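PDB 7D3U: monovalent Na+/H+ antiporter subunit A from Dietzia sp. DQ12-45-1b, which probably exchanges sodium ions for protons across the cell membrane, as the antiporter-like subunit A of the Mrp complex. Local coordinates for residues A199-F211 against L249-W263. Residues are numbered along the deposited sequence; the frame is centred on the assembly and turned at random.
Sequences AAVIAVLIAMAAF and LLLRFSEALHDVPVW. With LMT (dodecyl-beta-D-maltoside), chain C.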
loop_
_atom_site.group_PDB
_atom_site.type_symbol
_atom_site.label_atom_id
_atom_site.label_comp_id
_atom_site.label_asym_id
_atom_site.label_seq_id
_atom_site.Cartn_x
_atom_site.Cartn_y
_atom_site.Cartn_z
ATOM N N ALA B 199 -10.990 -40.387 -7.883
ATOM C CA ALA B 199 -11.366 -40.499 -9.285
ATOM C C ALA B 199 -12.695 -39.812 -9.559
ATOM O O ALA B 199 -12.887 -39.253 -10.639
ATOM C CB ALA B 199 -11.425 -41.967 -9.699
ATOM N N ALA B 200 -13.607 -39.806 -8.585
ATOM C CA ALA B 200 -14.882 -39.120 -8.773
ATOM C C ALA B 200 -14.683 -37.613 -8.875
ATOM O O ALA B 200 -15.255 -36.957 -9.756
ATOM C CB ALA B 200 -15.830 -39.462 -7.625
ATOM N N VAL B 201 -13.873 -37.049 -7.979
ATOM C CA VAL B 201 -13.592 -35.618 -8.021
ATOM C C VAL B 201 -12.902 -35.250 -9.326
ATOM O O VAL B 201 -13.244 -34.248 -9.967
ATOM C CB VAL B 201 -12.753 -35.205 -6.798
ATOM C CG1 VAL B 201 -12.056 -33.882 -7.051
ATOM C CG2 VAL B 201 -13.629 -35.121 -5.566
ATOM N N ILE B 202 -11.924 -36.055 -9.746
ATOM C CA ILE B 202 -11.206 -35.755 -10.979
ATOM C C ILE B 202 -12.135 -35.867 -12.182
ATOM O O ILE B 202 -12.057 -35.065 -13.120
ATOM C CB ILE B 202 -9.978 -36.671 -11.118
ATOM C CG1 ILE B 202 -8.951 -36.334 -10.042
ATOM C CG2 ILE B 202 -9.347 -36.522 -12.486
ATOM C CD1 ILE B 202 -8.596 -34.872 -9.991
ATOM N N ALA B 203 -13.044 -36.844 -12.165
ATOM C CA ALA B 203 -13.995 -36.988 -13.258
ATOM C C ALA B 203 -14.922 -35.788 -13.341
ATOM O O ALA B 203 -15.193 -35.283 -14.434
ATOM C CB ALA B 203 -14.801 -38.273 -13.086
ATOM N N VAL B 204 -15.409 -35.310 -12.194
ATOM C CA VAL B 204 -16.281 -34.141 -12.205
ATOM C C VAL B 204 -15.526 -32.915 -12.706
ATOM O O VAL B 204 -16.034 -32.153 -13.539
ATOM C CB VAL B 204 -16.880 -33.907 -10.807
ATOM C CG1 VAL B 204 -17.396 -32.489 -10.683
ATOM C CG2 VAL B 204 -17.995 -34.898 -10.546
ATOM N N LEU B 205 -14.295 -32.720 -12.228
ATOM C CA LEU B 205 -13.515 -31.560 -12.648
ATOM C C LEU B 205 -13.229 -31.595 -14.142
ATOM O O LEU B 205 -13.341 -30.573 -14.826
ATOM C CB LEU B 205 -12.210 -31.490 -11.859
ATOM C CG LEU B 205 -12.329 -31.065 -10.399
ATOM C CD1 LEU B 205 -10.953 -30.953 -9.781
ATOM C CD2 LEU B 205 -13.076 -29.753 -10.284
ATOM N N ILE B 206 -12.885 -32.764 -14.678
ATOM C CA ILE B 206 -12.545 -32.836 -16.093
ATOM C C ILE B 206 -13.790 -32.756 -16.967
ATOM O O ILE B 206 -13.753 -32.159 -18.050
ATOM C CB ILE B 206 -11.726 -34.107 -16.365
ATOM C CG1 ILE B 206 -10.262 -33.846 -16.032
ATOM C CG2 ILE B 206 -11.864 -34.552 -17.807
ATOM C CD1 ILE B 206 -9.457 -35.089 -15.875
ATOM N N ALA B 207 -14.912 -33.323 -16.519
ATOM C CA ALA B 207 -16.159 -33.151 -17.252
ATOM C C ALA B 207 -16.552 -31.683 -17.313
ATOM O O ALA B 207 -16.995 -31.195 -18.358
ATOM C CB ALA B 207 -17.267 -33.982 -16.609
ATOM N N MET B 208 -16.379 -30.953 -16.209
ATOM C CA MET B 208 -16.646 -29.520 -16.244
ATOM C C MET B 208 -15.632 -28.781 -17.108
ATOM O O MET B 208 -15.968 -27.762 -17.719
ATOM C CB MET B 208 -16.657 -28.949 -14.829
ATOM C CG MET B 208 -17.805 -29.450 -13.973
ATOM S SD MET B 208 -19.370 -29.465 -14.866
ATOM C CE MET B 208 -20.470 -30.091 -13.599
ATOM N N ALA B 209 -14.396 -29.277 -17.173
ATOM C CA ALA B 209 -13.384 -28.628 -17.998
ATOM C C ALA B 209 -13.625 -28.864 -19.481
ATOM O O ALA B 209 -13.170 -28.073 -20.313
ATOM C CB ALA B 209 -11.992 -29.123 -17.608
ATOM N N ALA B 210 -14.323 -29.938 -19.832
ATOM C CA ALA B 210 -14.605 -30.244 -21.226
ATOM C C ALA B 210 -16.025 -29.897 -21.640
ATOM O O ALA B 210 -16.311 -29.862 -22.840
ATOM C CB ALA B 210 -14.343 -31.725 -21.508
ATOM N N PHE B 211 -16.920 -29.646 -20.685
ATOM C CA PHE B 211 -18.244 -29.147 -21.023
ATOM C C PHE B 211 -18.220 -27.672 -21.386
ATOM O O PHE B 211 -19.180 -27.177 -21.983
ATOM C CB PHE B 211 -19.212 -29.367 -19.861
ATOM C CG PHE B 211 -19.608 -30.800 -19.659
ATOM C CD1 PHE B 211 -19.185 -31.784 -20.533
ATOM C CD2 PHE B 211 -20.398 -31.162 -18.587
ATOM C CE1 PHE B 211 -19.548 -33.096 -20.343
ATOM C CE2 PHE B 211 -20.762 -32.472 -18.393
ATOM C CZ PHE B 211 -20.338 -33.440 -19.272
ATOM N N LEU B 249 -10.119 -34.168 -24.763
ATOM C CA LEU B 249 -9.813 -34.315 -23.346
ATOM C C LEU B 249 -10.624 -35.445 -22.726
ATOM O O LEU B 249 -10.109 -36.205 -21.898
ATOM C CB LEU B 249 -10.074 -33.005 -22.609
ATOM C CG LEU B 249 -9.564 -32.975 -21.173
ATOM C CD1 LEU B 249 -8.057 -32.846 -21.166
ATOM C CD2 LEU B 249 -10.206 -31.844 -20.397
ATOM N N LEU B 250 -11.896 -35.569 -23.110
ATOM C CA LEU B 250 -12.712 -36.671 -22.611
ATOM C C LEU B 250 -12.248 -38.010 -23.167
ATOM O O LEU B 250 -12.410 -39.042 -22.508
ATOM C CB LEU B 250 -14.180 -36.438 -22.954
ATOM C CG LEU B 250 -14.804 -35.230 -22.264
ATOM C CD1 LEU B 250 -16.296 -35.205 -22.468
ATOM C CD2 LEU B 250 -14.474 -35.241 -20.788
ATOM N N LEU B 251 -11.678 -38.017 -24.371
ATOM C CA LEU B 251 -11.192 -39.261 -24.955
ATOM C C LEU B 251 -9.867 -39.683 -24.337
ATOM O O LEU B 251 -9.633 -40.877 -24.122
ATOM C CB LEU B 251 -11.044 -39.103 -26.468
ATOM C CG LEU B 251 -12.198 -39.624 -27.321
ATOM C CD1 LEU B 251 -12.136 -39.033 -28.713
ATOM C CD2 LEU B 251 -12.155 -41.132 -27.384
ATOM N N ARG B 252 -8.993 -38.720 -24.045
ATOM C CA ARG B 252 -7.702 -39.038 -23.448
ATOM C C ARG B 252 -7.871 -39.562 -22.031
ATOM O O ARG B 252 -7.334 -40.619 -21.681
ATOM C CB ARG B 252 -6.803 -37.803 -23.458
ATOM C CG ARG B 252 -5.451 -38.017 -22.810
ATOM C CD ARG B 252 -4.727 -39.198 -23.427
ATOM N NE ARG B 252 -4.170 -38.868 -24.734
ATOM C CZ ARG B 252 -2.896 -38.550 -24.941
ATOM N NH1 ARG B 252 -2.047 -38.520 -23.925
ATOM N NH2 ARG B 252 -2.473 -38.262 -26.163
ATOM N N PHE B 253 -8.617 -38.838 -21.203
ATOM C CA PHE B 253 -8.807 -39.223 -19.812
ATOM C C PHE B 253 -9.783 -40.375 -19.641
ATOM O O PHE B 253 -10.038 -40.783 -18.504
ATOM C CB PHE B 253 -9.281 -38.020 -18.996
ATOM C CG PHE B 253 -8.167 -37.141 -18.527
ATOM C CD1 PHE B 253 -7.488 -37.430 -17.361
ATOM C CD2 PHE B 253 -7.792 -36.028 -19.256
ATOM C CE1 PHE B 253 -6.460 -36.624 -16.929
ATOM C CE2 PHE B 253 -6.764 -35.219 -18.827
ATOM C CZ PHE B 253 -6.098 -35.517 -17.662
ATOM N N SER B 254 -10.332 -40.911 -20.725
ATOM C CA SER B 254 -11.245 -42.037 -20.613
ATOM C C SER B 254 -10.529 -43.353 -20.350
ATOM O O SER B 254 -11.197 -44.366 -20.126
ATOM C CB SER B 254 -12.094 -42.154 -21.878
ATOM O OG SER B 254 -12.954 -43.274 -21.798
ATOM N N GLU B 255 -9.196 -43.369 -20.368
ATOM C CA GLU B 255 -8.472 -44.587 -20.026
ATOM C C GLU B 255 -8.555 -44.891 -18.540
ATOM O O GLU B 255 -8.602 -46.063 -18.150
ATOM C CB GLU B 255 -7.008 -44.471 -20.452
ATOM C CG GLU B 255 -6.155 -45.666 -20.071
ATOM C CD GLU B 255 -4.852 -45.719 -20.838
ATOM O OE1 GLU B 255 -4.418 -44.665 -21.349
ATOM O OE2 GLU B 255 -4.261 -46.815 -20.933
ATOM N N ALA B 256 -8.586 -43.858 -17.702
ATOM C CA ALA B 256 -8.656 -44.018 -16.258
ATOM C C ALA B 256 -10.072 -43.869 -15.721
ATOM O O ALA B 256 -10.562 -44.746 -15.006
ATOM C CB ALA B 256 -7.734 -43.004 -15.578
ATOM N N LEU B 257 -10.737 -42.768 -16.050
ATOM C CA LEU B 257 -12.052 -42.461 -15.495
ATOM C C LEU B 257 -13.182 -42.945 -16.395
ATOM O O LEU B 257 -14.033 -42.163 -16.804
ATOM C CB LEU B 257 -12.166 -40.964 -15.246
ATOM C CG LEU B 257 -11.226 -40.395 -14.187
ATOM C CD1 LEU B 257 -11.334 -38.884 -14.140
ATOM C CD2 LEU B 257 -11.521 -40.994 -12.835
ATOM N N HIS B 258 -13.208 -44.233 -16.730
ATOM C CA HIS B 258 -14.301 -44.764 -17.533
ATOM C C HIS B 258 -15.207 -45.720 -16.779
ATOM O O HIS B 258 -16.311 -45.999 -17.250
ATOM C CB HIS B 258 -13.762 -45.464 -18.787
ATOM C CG HIS B 258 -13.278 -46.860 -18.549
ATOM N ND1 HIS B 258 -11.947 -47.164 -18.367
ATOM C CD2 HIS B 258 -13.943 -48.038 -18.495
ATOM C CE1 HIS B 258 -11.814 -48.466 -18.193
ATOM N NE2 HIS B 258 -13.011 -49.019 -18.266
ATOM N N ASP B 259 -14.776 -46.225 -15.625
ATOM C CA ASP B 259 -15.574 -47.149 -14.835
ATOM C C ASP B 259 -16.149 -46.502 -13.580
ATOM O O ASP B 259 -16.864 -47.165 -12.822
ATOM C CB ASP B 259 -14.742 -48.377 -14.460
ATOM C CG ASP B 259 -13.574 -48.036 -13.558
ATOM O OD1 ASP B 259 -12.977 -46.955 -13.741
ATOM O OD2 ASP B 259 -13.253 -48.847 -12.664
ATOM N N VAL B 260 -15.859 -45.228 -13.348
ATOM C CA VAL B 260 -16.355 -44.512 -12.177
ATOM C C VAL B 260 -17.780 -44.054 -12.473
ATOM O O VAL B 260 -18.010 -43.420 -13.514
ATOM C CB VAL B 260 -15.456 -43.325 -11.817
ATOM C CG1 VAL B 260 -14.271 -43.804 -11.009
ATOM C CG2 VAL B 260 -14.967 -42.641 -13.068
ATOM N N PRO B 261 -18.751 -44.352 -11.604
ATOM C CA PRO B 261 -20.154 -44.073 -11.953
ATOM C C PRO B 261 -20.457 -42.600 -12.163
ATOM O O PRO B 261 -21.282 -42.263 -13.025
ATOM C CB PRO B 261 -20.924 -44.642 -10.754
ATOM C CG PRO B 261 -20.002 -45.648 -10.151
ATOM C CD PRO B 261 -18.633 -45.081 -10.333
ATOM N N VAL B 262 -19.821 -41.706 -11.401
ATOM C CA VAL B 262 -20.139 -40.290 -11.541
ATOM C C VAL B 262 -19.704 -39.775 -12.906
ATOM O O VAL B 262 -20.386 -38.936 -13.499
ATOM C CB VAL B 262 -19.511 -39.471 -10.401
ATOM C CG1 VAL B 262 -18.005 -39.521 -10.473
ATOM C CG2 VAL B 262 -19.994 -38.033 -10.458
ATOM N N TRP B 263 -18.594 -40.281 -13.440
ATOM C CA TRP B 263 -18.169 -39.883 -14.775
ATOM C C TRP B 263 -19.176 -40.335 -15.818
ATOM O O TRP B 263 -19.608 -39.545 -16.664
ATOM C CB TRP B 263 -16.789 -40.461 -15.076
ATOM C CG TRP B 263 -16.401 -40.471 -16.522
ATOM C CD1 TRP B 263 -16.778 -41.378 -17.467
ATOM C CD2 TRP B 263 -15.518 -39.556 -17.178
ATOM N NE1 TRP B 263 -16.202 -41.073 -18.673
ATOM C CE2 TRP B 263 -15.422 -39.959 -18.521
ATOM C CE3 TRP B 263 -14.805 -38.430 -16.761
ATOM C CZ2 TRP B 263 -14.646 -39.275 -19.448
ATOM C CZ3 TRP B 263 -14.038 -37.754 -17.682
ATOM C CH2 TRP B 263 -13.962 -38.178 -19.009
HETATM C C1B LMT C . -6.959 -35.072 -1.077
HETATM C C2B LMT C . -6.200 -34.941 0.252
HETATM C C3B LMT C . -4.974 -34.028 0.078
HETATM C C4B LMT C . -4.200 -34.406 -1.204
HETATM C C5B LMT C . -5.168 -34.291 -2.393
HETATM C C6B LMT C . -5.027 -35.508 -3.299
HETATM O O1B LMT C . -8.311 -34.896 -0.821
HETATM O O2B LMT C . -7.076 -34.403 1.155
HETATM O O3B LMT C . -4.177 -34.036 1.192
HETATM O "O4'" LMT C . -3.136 -33.559 -1.398
HETATM O O5B LMT C . -6.507 -34.123 -1.994
HETATM O O6B LMT C . -4.351 -36.507 -2.648
HETATM C "C1'" LMT C . -11.863 -33.790 -1.539
HETATM C "C2'" LMT C . -11.820 -35.338 -1.593
HETATM C "C3'" LMT C . -10.443 -35.890 -1.137
HETATM C "C4'" LMT C . -9.230 -35.236 -1.834
HETATM C "C5'" LMT C . -9.660 -33.905 -2.504
HETATM C "C6'" LMT C . -10.005 -33.960 -3.981
HETATM O "O1'" LMT C . -12.708 -33.287 -2.489
HETATM O "O2'" LMT C . -12.784 -35.818 -0.745
HETATM O "O3'" LMT C . -10.394 -37.241 -1.330
HETATM O "O5'" LMT C . -10.590 -33.169 -1.730
HETATM O "O6'" LMT C . -9.708 -32.724 -4.476
HETATM C C1 LMT C . -12.904 -31.894 -2.415
HETATM C C2 LMT C . -12.549 -31.388 -3.780
HETATM C C3 LMT C . -12.229 -29.935 -3.898
HETATM C C4 LMT C . -11.028 -29.817 -4.797
HETATM C C5 LMT C . -10.855 -28.412 -5.261
HETATM C C6 LMT C . -12.008 -27.947 -6.085
HETATM C C7 LMT C . -11.640 -26.672 -6.785
HETATM C C8 LMT C . -12.679 -26.354 -7.800
HETATM C C9 LMT C . -12.325 -25.212 -8.691
HETATM C C10 LMT C . -13.589 -24.745 -9.351
HETATM C C11 LMT C . -13.322 -23.628 -10.307
HETATM C C12 LMT C . -14.578 -23.105 -10.918
#
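The loop joining helices 243-252 and 261-284, which lie in predicted membrane spans, packs here with the ends of both against the alanine-rich flank of helix 196-213, and Ile206 carries much of the contact. Its CD1 stands over the centre of the Phe253 ring in a CH-pi contact, 3.5 Å from the centroid and 14° off the ring normal. With chi1 at -83°, CG1 sits beside the backbone N and CG2 lies anti to it, which turns CG2 to the edge of the Trp263 ring, 3.9 Å from CZ3 of that tryptophan, while Leu250 CD2 approaches from helix 243-252. An alanine in place of Phe253 would probably leave Ile206 CD1 without its aromatic platform and open a gap beside Met174 of helix 166-178. Small residues let helices come close, and within the antiporter-like membrane domain shared with complex I this flank illustrates it: Ala203 CB sits 3.6 Å from Trp263 CB, and Ala210 CB meets Leu250 CD2 at 3.6 Å. In the loop, Leu257, centre of an inverse gamma turn, spreads its two methyls over the helix, CD1 against Ala203 and CD2 against Ala199. Val262 divides its methyls, CG1 on Ala200 and CG2 3.7 Å from Val204 CG2.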